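Local coordinates for protein vacuolar aminopeptidase 1 (Saccharomyces cerevisiae, PDB 5JGF) that cuts single amino acids, preferably neutral or hydrophobic ones, from the N-termini of peptides in the yeast vacuole, as a dodecameric two-zinc aminopeptidase, at residues 261-266 and 343-348; 88-93 and 265-270. All coordinates share one frame; numbering follows the deposited sequence.

In the fold
Contacts 1 and 2 are both buried near the middle of the subunit and share helix 261-278, which lies against neighbouring parallel strands of the large mixed sheet. In contact 1 the early part of this helix, 261-266, meets the end of strand 339-347 and the loop within it; in contact 2 the following turns meet strand 86-91. Contact 1 is largely ionic, two aspartates closing on zinc with a third carboxylate behind them. Contact 2 is mostly small residues in close packing and brings one ligand, His91, to the same zinc from its strand end. The two are stitched together by backbone and side-chain bonds, Ala343 with Gly89 and Arg264 with Val92.

Contact 1 of 2, residues 261-266 and 343-348; sequences LDDRLC and ADVNHL. With ZN (zinc ion), chain K; ZN (zinc ion), chain L.
Asp262 and Asp344 meet at the zinc ion of chain K, which Asp262 OD1 binds at 2.0 Å and Asp344 OD1 at 2.1 Å. Their carboxylate planes are turned 52° apart, and the metal between them probably offsets the repulsion of Asp262 OD1 and Asp344 OD1, 3.2 Å apart. Asp344 adds OD2 as a longer second ligand; Asp262 bridges, its OD2 reaching the zinc of chain L at 2.0 Å. CG of Asp262 lies anti to its own N (chi1 178°), which carries the carboxylate between the two zincs; Val345 CG2 packs on it, 3.5 Å from CG. His91 completes the first zinc's protein ligands; Glu299 and His438 serve the second. Behind this shell stands Asp263, joined to Asp262 by a cis peptide. Its OD1 accepts the N-H of Val345 (N to OD1 3.2 Å) from above the carboxylate plane, while OD2 takes the N-H of His91. Replacing Asp263 by an alanine is likely to leave the amides of Val345 and His91 without their acceptor, and their backbone less firmly placed. Cys266 and Leu265 close the apolar side against Val345 CG1. Water 2, shared by both zincs, is probably acidified, consistent with the nucleophile of two-zinc aminopeptidases.

Contact 2 of 2, residues 88-93 and 265-270; sequences IGSHVD and LCSFAA. With ZN (zinc ion), chain K.
Ser90 and Ser267 face each other where helix 261-278 lies on the central mixed sheet of this alpha/beta zinc-exopeptidase fold. Strand 88-91 and helix 265-270 run at 142° to one another, and their axes approach to 7.4 Å, a closeness that small residues at the interface allow. The tight part follows the strand. At one end Ile88 lays its CG2 branch against the methyl of Ala270, CG2 to CB 3.6 Å; Ile88 also touches Phe456 and Phe460 of helix 448-468. Two residues on, Ser90 CB sits 3.4 Å from Ser267 OG, and Val92 CG1 comes up to that same oxygen. Neither serine spends its hydroxyl on the other: Ser267 OG, turned beside its own backbone N (chi1 -69°), is hydrogen-bonded back to Asp263 O one helical turn earlier, and Ser90 OG is bonded to Ala343 O on the next strand. These hydroxyls are thus satisfied within the helix and by the neighbouring strand, and the interface itself rests on van der Waals contact.

The looser side is that of the His91 ring: its CB points away from the helix, although the His91 backbone and Val92 still touch Ser267. The ring leaves the interface for the metal-binding cleft, where two waters share the zinc of chain K with its NE2. Asp93 steadies the ring from the far nitrogen, and its carboxylate is bonded in turn to the backbone N of Glu298 and Glu299. His91 ND1 gives its N-H to Asp93 O at 3.0 Å almost in the ring plane, which probably helps fix the ring with NE2 on the zinc, 2.1 Å away.

Contact 1 of 2, residues 261-266 and 343-348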
ATOM      1  N   LEU D 261     -24.923  26.655 -23.215  1.00 14.94           N
ATOM      2  CA  LEU D 261     -26.196  27.001 -22.576  1.00 13.77           C
ATOM      3  C   LEU D 261     -25.975  27.794 -21.279  1.00 15.50           C
ATOM      4  O   LEU D 261     -26.735  28.696 -20.952  1.00 13.96           O
ATOM      5  CB  LEU D 261     -27.012  25.734 -22.281  1.00 14.23           C
ATOM      6  CG  LEU D 261     -27.518  24.896 -23.458  1.00 13.86           C
ATOM      7  CD1 LEU D 261     -28.433  23.796 -22.934  1.00 13.91           C
ATOM      8  CD2 LEU D 261     -28.283  25.786 -24.440  1.00 13.62           C
ATOM      9  N   ASP D 262     -24.934  27.442 -20.540  1.00 16.60           N
ATOM     10  CA  ASP D 262     -24.590  28.120 -19.298  1.00 18.55           C
ATOM     11  C   ASP D 262     -23.691  29.312 -19.652  1.00 19.14           C
ATOM     12  O   ASP D 262     -22.559  29.100 -20.078  1.00 17.53           O
ATOM     13  CB  ASP D 262     -23.811  27.130 -18.416  1.00 16.62           C
ATOM     14  CG  ASP D 262     -23.352  27.723 -17.092  1.00 17.79           C
ATOM     15  OD1 ASP D 262     -23.692  28.876 -16.780  1.00 14.48           O
ATOM     16  OD2 ASP D 262     -22.656  27.010 -16.333  1.00 13.78           O
ATOM     17  N   ASP D 263     -24.164  30.557 -19.531  1.00 16.96           N
ATOM     18  CA  ASP D 263     -25.502  30.930 -19.052  1.00 15.96           C
ATOM     19  C   ASP D 263     -26.233  31.777 -20.119  1.00 19.22           C
ATOM     20  O   ASP D 263     -27.034  32.654 -19.798  1.00 13.18           O
ATOM     21  CB  ASP D 263     -25.335  31.714 -17.728  1.00 17.17           C
ATOM     22  CG  ASP D 263     -26.658  32.098 -17.068  1.00 18.60           C
ATOM     23  OD1 ASP D 263     -27.638  31.332 -17.174  1.00 15.09           O
ATOM     24  OD2 ASP D 263     -26.723  33.166 -16.415  1.00 16.16           O
ATOM     25  N   ARG D 264     -25.955  31.517 -21.391  1.00 14.20           N
ATOM     26  CA  ARG D 264     -26.589  32.282 -22.463  1.00 14.92           C
ATOM     27  C   ARG D 264     -28.059  31.903 -22.585  1.00 14.17           C
ATOM     28  O   ARG D 264     -28.859  32.625 -23.190  1.00 14.17           O
ATOM     29  CB  ARG D 264     -25.824  32.056 -23.773  1.00 12.18           C
ATOM     30  CG  ARG D 264     -24.456  32.735 -23.724  1.00 12.39           C
ATOM     31  CD  ARG D 264     -23.452  32.270 -24.768  1.00 12.89           C
ATOM     32  NE  ARG D 264     -22.164  32.891 -24.469  1.00 13.43           N
ATOM     33  CZ  ARG D 264     -21.057  32.739 -25.188  1.00 13.26           C
ATOM     34  NH1 ARG D 264     -21.068  31.977 -26.272  1.00 13.48           N
ATOM     35  NH2 ARG D 264     -19.930  33.338 -24.814  1.00 11.74           N
ATOM     36  N   LEU D 265     -28.428  30.771 -21.987  1.00 14.57           N
ATOM     37  CA  LEU D 265     -29.827  30.330 -21.996  1.00 14.69           C
ATOM     38  C   LEU D 265     -30.652  31.334 -21.173  1.00 15.69           C
ATOM     39  O   LEU D 265     -31.675  31.846 -21.638  1.00 13.44           O
ATOM     40  CB  LEU D 265     -29.938  28.921 -21.392  1.00 15.43           C
ATOM     41  CG  LEU D 265     -31.323  28.299 -21.189  1.00 15.56           C
ATOM     42  CD1 LEU D 265     -32.133  28.351 -22.484  1.00 14.60           C
ATOM     43  CD2 LEU D 265     -31.146  26.856 -20.721  1.00 15.28           C
ATOM     44  N   CYS D 266     -30.205  31.609 -19.950  1.00 14.49           N
ATOM     45  CA  CYS D 266     -30.900  32.574 -19.097  1.00 15.41           C
ATOM     46  C   CYS D 266     -30.711  33.996 -19.617  1.00 15.04           C
ATOM     47  O   CYS D 266     -31.625  34.817 -19.544  1.00 13.27           O
ATOM     48  CB  CYS D 266     -30.387  32.507 -17.655  1.00 16.04           C
ATOM     49  SG  CYS D 266     -31.008  31.110 -16.708  1.00 22.16           S
ATOM     50  N   ALA D 343     -30.100  35.118 -12.341  1.00 15.00           N
ATOM     51  CA  ALA D 343     -30.502  34.043 -13.236  1.00 14.67           C
ATOM     52  C   ALA D 343     -29.331  33.292 -13.843  1.00 15.31           C
ATOM     53  O   ALA D 343     -28.663  33.787 -14.749  1.00 14.15           O
ATOM     54  CB  ALA D 343     -31.398  34.601 -14.345  1.00 16.22           C
ATOM     55  N   ASP D 344     -29.090  32.090 -13.329  1.00 14.24           N
ATOM     56  CA  ASP D 344     -28.015  31.242 -13.821  1.00 12.72           C
ATOM     57  C   ASP D 344     -28.587  29.831 -13.893  1.00 12.58           C
ATOM     58  O   ASP D 344     -29.295  29.389 -12.988  1.00 13.86           O
ATOM     59  CB  ASP D 344     -26.814  31.280 -12.869  1.00 12.46           C
ATOM     60  CG  ASP D 344     -25.535  30.778 -13.521  1.00 12.88           C
ATOM     61  OD1 ASP D 344     -25.610  30.272 -14.656  1.00 12.52           O
ATOM     62  OD2 ASP D 344     -24.457  30.893 -12.897  1.00 12.40           O
ATOM     63  N   VAL D 345     -28.301  29.133 -14.982  1.00 13.21           N
ATOM     64  CA  VAL D 345     -28.805  27.782 -15.163  1.00 12.11           C
ATOM     65  C   VAL D 345     -28.453  26.880 -13.988  1.00 14.21           C
ATOM     66  O   VAL D 345     -27.398  27.027 -13.373  1.00 14.13           O
ATOM     67  CB  VAL D 345     -28.242  27.151 -16.456  1.00 13.10           C
ATOM     68  CG1 VAL D 345     -28.775  27.898 -17.671  1.00 13.11           C
ATOM     69  CG2 VAL D 345     -26.713  27.193 -16.436  1.00 12.63           C
ATOM     70  N   ASN D 346     -29.362  25.971 -13.654  1.00 12.05           N
ATOM     71  CA  ASN D 346     -29.107  25.017 -12.589  1.00 12.91           C
ATOM     72  C   ASN D 346     -29.231  23.619 -13.190  1.00 13.13           C
ATOM     73  O   ASN D 346     -29.359  23.473 -14.409  1.00 12.63           O
ATOM     74  CB  ASN D 346     -30.046  25.213 -11.389  1.00 14.14           C
ATOM     75  CG  ASN D 346     -31.414  25.708 -11.786  1.00 16.83           C
ATOM     76  OD1 ASN D 346     -31.998  25.235 -12.753  1.00 17.34           O
ATOM     77  ND2 ASN D 346     -31.943  26.659 -11.019  1.00 18.20           N
ATOM     78  N   HIS D 347     -29.215  22.593 -12.352  1.00 12.37           N
ATOM     79  CA  HIS D 347     -29.209  21.225 -12.855  1.00 12.48           C
ATOM     80  C   HIS D 347     -30.496  20.437 -13.009  1.00 12.02           C
ATOM     81  O   HIS D 347     -31.212  20.202 -12.038  1.00 11.82           O
ATOM     82  CB  HIS D 347     -28.253  20.393 -11.997  1.00 11.29           C
ATOM     83  CG  HIS D 347     -26.900  21.007 -11.829  1.00 13.35           C
ATOM     84  ND1 HIS D 347     -25.953  21.009 -12.831  1.00 13.78           N
ATOM     85  CD2 HIS D 347     -26.336  21.649 -10.777  1.00 15.73           C
ATOM     86  CE1 HIS D 347     -24.864  21.624 -12.405  1.00 14.71           C
ATOM     87  NE2 HIS D 347     -25.071  22.023 -11.162  1.00 15.45           N
ATOM     88  N   LEU D 348     -30.768  20.007 -14.237  1.00 11.95           N
ATOM     89  CA  LEU D 348     -31.926  19.166 -14.498  1.00 12.20           C
ATOM     90  C   LEU D 348     -31.582  17.792 -13.937  1.00 13.84           C
ATOM     91  O   LEU D 348     -30.420  17.385 -13.942  1.00 12.09           O
ATOM     92  CB  LEU D 348     -32.167  19.003 -16.000  1.00 13.46           C
ATOM     93  CG  LEU D 348     -33.047  20.002 -16.744  1.00 14.96           C
ATOM     94  CD1 LEU D 348     -33.053  19.649 -18.232  1.00 12.05           C
ATOM     95  CD2 LEU D 348     -34.463  19.957 -16.178  1.00 12.89           C
TER
HETATM   96 ZN    ZN K 601     -23.567  29.727 -14.989  1.00 15.68          ZN
HETATM   97 ZN    ZN L 602     -20.979  27.614 -15.396  1.00 16.19          ZN
HETATM   98  O   HOH W   1     -24.521  27.772 -13.934  1.00 13.45           O
HETATM   99  O   HOH W   2     -21.735  29.201 -14.244  1.00 22.31           O

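Contact 2 of 2, residues 88-93 and 265-270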
ATOM      1  N   ILE D  88     -32.453  41.648 -13.215  1.00 13.44           N
ATOM      2  CA  ILE D  88     -32.166  40.270 -13.595  1.00 14.39           C
ATOM      3  C   ILE D  88     -30.695  40.295 -13.983  1.00 13.20           C
ATOM      4  O   ILE D  88     -30.293  41.025 -14.893  1.00 12.57           O
ATOM      5  CB  ILE D  88     -32.969  39.749 -14.807  1.00 14.11           C
ATOM      6  CG1 ILE D  88     -34.458  39.665 -14.471  1.00 15.52           C
ATOM      7  CG2 ILE D  88     -32.471  38.338 -15.167  1.00 15.38           C
ATOM      8  CD1 ILE D  88     -35.298  39.050 -15.582  1.00 13.44           C
ATOM      9  N   GLY D  89     -29.883  39.523 -13.270  1.00 13.27           N
ATOM     10  CA  GLY D  89     -28.465  39.476 -13.576  1.00 13.74           C
ATOM     11  C   GLY D  89     -28.069  38.093 -14.054  1.00 14.93           C
ATOM     12  O   GLY D  89     -28.404  37.101 -13.414  1.00 13.23           O
ATOM     13  N   SER D  90     -27.364  38.026 -15.180  1.00 13.64           N
ATOM     14  CA  SER D  90     -26.925  36.751 -15.742  1.00 14.78           C
ATOM     15  C   SER D  90     -25.523  36.908 -16.311  1.00 13.42           C
ATOM     16  O   SER D  90     -25.013  38.026 -16.415  1.00 13.57           O
ATOM     17  CB  SER D  90     -27.874  36.307 -16.860  1.00 14.64           C
ATOM     18  OG  SER D  90     -29.192  36.128 -16.375  1.00 20.56           O
ATOM     19  N   HIS D  91     -24.886  35.800 -16.675  1.00 10.72           N
ATOM     20  CA  HIS D  91     -23.554  35.913 -17.251  1.00 12.29           C
ATOM     21  C   HIS D  91     -23.531  35.439 -18.694  1.00 11.77           C
ATOM     22  O   HIS D  91     -24.215  34.482 -19.060  1.00 13.83           O
ATOM     23  CB  HIS D  91     -22.499  35.195 -16.378  1.00 10.44           C
ATOM     24  CG  HIS D  91     -22.609  33.699 -16.350  1.00 10.26           C
ATOM     25  ND1 HIS D  91     -21.936  32.889 -17.238  1.00  9.81           N
ATOM     26  CD2 HIS D  91     -23.228  32.868 -15.478  1.00 10.96           C
ATOM     27  CE1 HIS D  91     -22.130  31.622 -16.912  1.00 11.10           C
ATOM     28  NE2 HIS D  91     -22.910  31.582 -15.847  1.00  8.31           N
ATOM     29  N   VAL D  92     -22.775  36.151 -19.523  1.00 12.49           N
ATOM     30  CA  VAL D  92     -22.686  35.820 -20.936  1.00 11.96           C
ATOM     31  C   VAL D  92     -21.413  35.093 -21.335  1.00 12.07           C
ATOM     32  O   VAL D  92     -21.263  34.709 -22.489  1.00 12.36           O
ATOM     33  CB  VAL D  92     -22.847  37.078 -21.815  1.00 12.80           C
ATOM     34  CG1 VAL D  92     -24.305  37.506 -21.834  1.00 13.95           C
ATOM     35  CG2 VAL D  92     -21.971  38.204 -21.285  1.00 13.49           C
ATOM     36  N   ASP D  93     -20.486  34.918 -20.397  1.00 11.57           N
ATOM     37  CA  ASP D  93     -19.279  34.176 -20.727  1.00 11.70           C
ATOM     38  C   ASP D  93     -19.645  32.703 -20.582  1.00 12.63           C
ATOM     39  O   ASP D  93     -20.538  32.354 -19.809  1.00 11.99           O
ATOM     40  CB  ASP D  93     -18.117  34.524 -19.783  1.00 11.08           C
ATOM     41  CG  ASP D  93     -18.403  34.177 -18.328  1.00 13.66           C
ATOM     42  OD1 ASP D  93     -17.532  33.540 -17.684  1.00 12.37           O
ATOM     43  OD2 ASP D  93     -19.481  34.547 -17.819  1.00 11.79           O
ATOM     44  N   LEU D 265     -28.428  30.771 -21.987  1.00 14.57           N
ATOM     45  CA  LEU D 265     -29.827  30.330 -21.996  1.00 14.69           C
ATOM     46  C   LEU D 265     -30.652  31.334 -21.173  1.00 15.69           C
ATOM     47  O   LEU D 265     -31.675  31.846 -21.638  1.00 13.44           O
ATOM     48  CB  LEU D 265     -29.938  28.921 -21.392  1.00 15.43           C
ATOM     49  CG  LEU D 265     -31.323  28.299 -21.189  1.00 15.56           C
ATOM     50  CD1 LEU D 265     -32.133  28.351 -22.484  1.00 14.60           C
ATOM     51  CD2 LEU D 265     -31.146  26.856 -20.721  1.00 15.28           C
ATOM     52  N   CYS D 266     -30.205  31.609 -19.950  1.00 14.49           N
ATOM     53  CA  CYS D 266     -30.900  32.574 -19.097  1.00 15.41           C
ATOM     54  C   CYS D 266     -30.711  33.996 -19.617  1.00 15.04           C
ATOM     55  O   CYS D 266     -31.625  34.817 -19.544  1.00 13.27           O
ATOM     56  CB  CYS D 266     -30.387  32.507 -17.655  1.00 16.04           C
ATOM     57  SG  CYS D 266     -31.008  31.110 -16.708  1.00 22.16           S
ATOM     58  N   SER D 267     -29.520  34.294 -20.125  1.00 13.69           N
ATOM     59  CA  SER D 267     -29.247  35.630 -20.647  1.00 14.29           C
ATOM     60  C   SER D 267     -30.201  35.966 -21.787  1.00 13.75           C
ATOM     61  O   SER D 267     -30.790  37.046 -21.810  1.00 14.87           O
ATOM     62  CB  SER D 267     -27.799  35.734 -21.132  1.00 13.40           C
ATOM     63  OG  SER D 267     -26.903  35.692 -20.034  1.00 14.08           O
ATOM     64  N   PHE D 268     -30.358  35.034 -22.723  1.00 13.77           N
ATOM     65  CA  PHE D 268     -31.252  35.227 -23.867  1.00 15.02           C
ATOM     66  C   PHE D 268     -32.701  35.373 -23.397  1.00 15.75           C
ATOM     67  O   PHE D 268     -33.405  36.307 -23.796  1.00 16.07           O
ATOM     68  CB  PHE D 268     -31.142  34.035 -24.820  1.00 14.85           C
ATOM     69  CG  PHE D 268     -32.010  34.144 -26.047  1.00 14.53           C
ATOM     70  CD1 PHE D 268     -31.567  34.840 -27.171  1.00 16.36           C
ATOM     71  CD2 PHE D 268     -33.265  33.540 -26.083  1.00 16.10           C
ATOM     72  CE1 PHE D 268     -32.364  34.928 -28.320  1.00 16.20           C
ATOM     73  CE2 PHE D 268     -34.069  33.623 -27.225  1.00 16.74           C
ATOM     74  CZ  PHE D 268     -33.616  34.317 -28.345  1.00 15.64           C
ATOM     75  N   ALA D 269     -33.144  34.448 -22.549  1.00 14.00           N
ATOM     76  CA  ALA D 269     -34.510  34.484 -22.039  1.00 15.42           C
ATOM     77  C   ALA D 269     -34.795  35.785 -21.291  1.00 16.21           C
ATOM     78  O   ALA D 269     -35.870  36.369 -21.442  1.00 16.58           O
ATOM     79  CB  ALA D 269     -34.764  33.289 -21.122  1.00 14.82           C
ATOM     80  N   ALA D 270     -33.840  36.238 -20.483  1.00 14.27           N
ATOM     81  CA  ALA D 270     -34.026  37.474 -19.729  1.00 15.08           C
ATOM     82  C   ALA D 270     -34.084  38.701 -20.639  1.00 15.46           C
ATOM     83  O   ALA D 270     -34.931  39.578 -20.446  1.00 15.97           O
ATOM     84  CB  ALA D 270     -32.910  37.637 -18.694  1.00 11.56           C
TER
HETATM   85 ZN    ZN K 601     -23.567  29.727 -14.989  1.00 15.68          ZN
HETATM   86  O   HOH W   1     -24.521  27.772 -13.934  1.00 13.45           O
HETATM   87  O   HOH W   2     -21.735  29.201 -14.244  1.00 22.31           O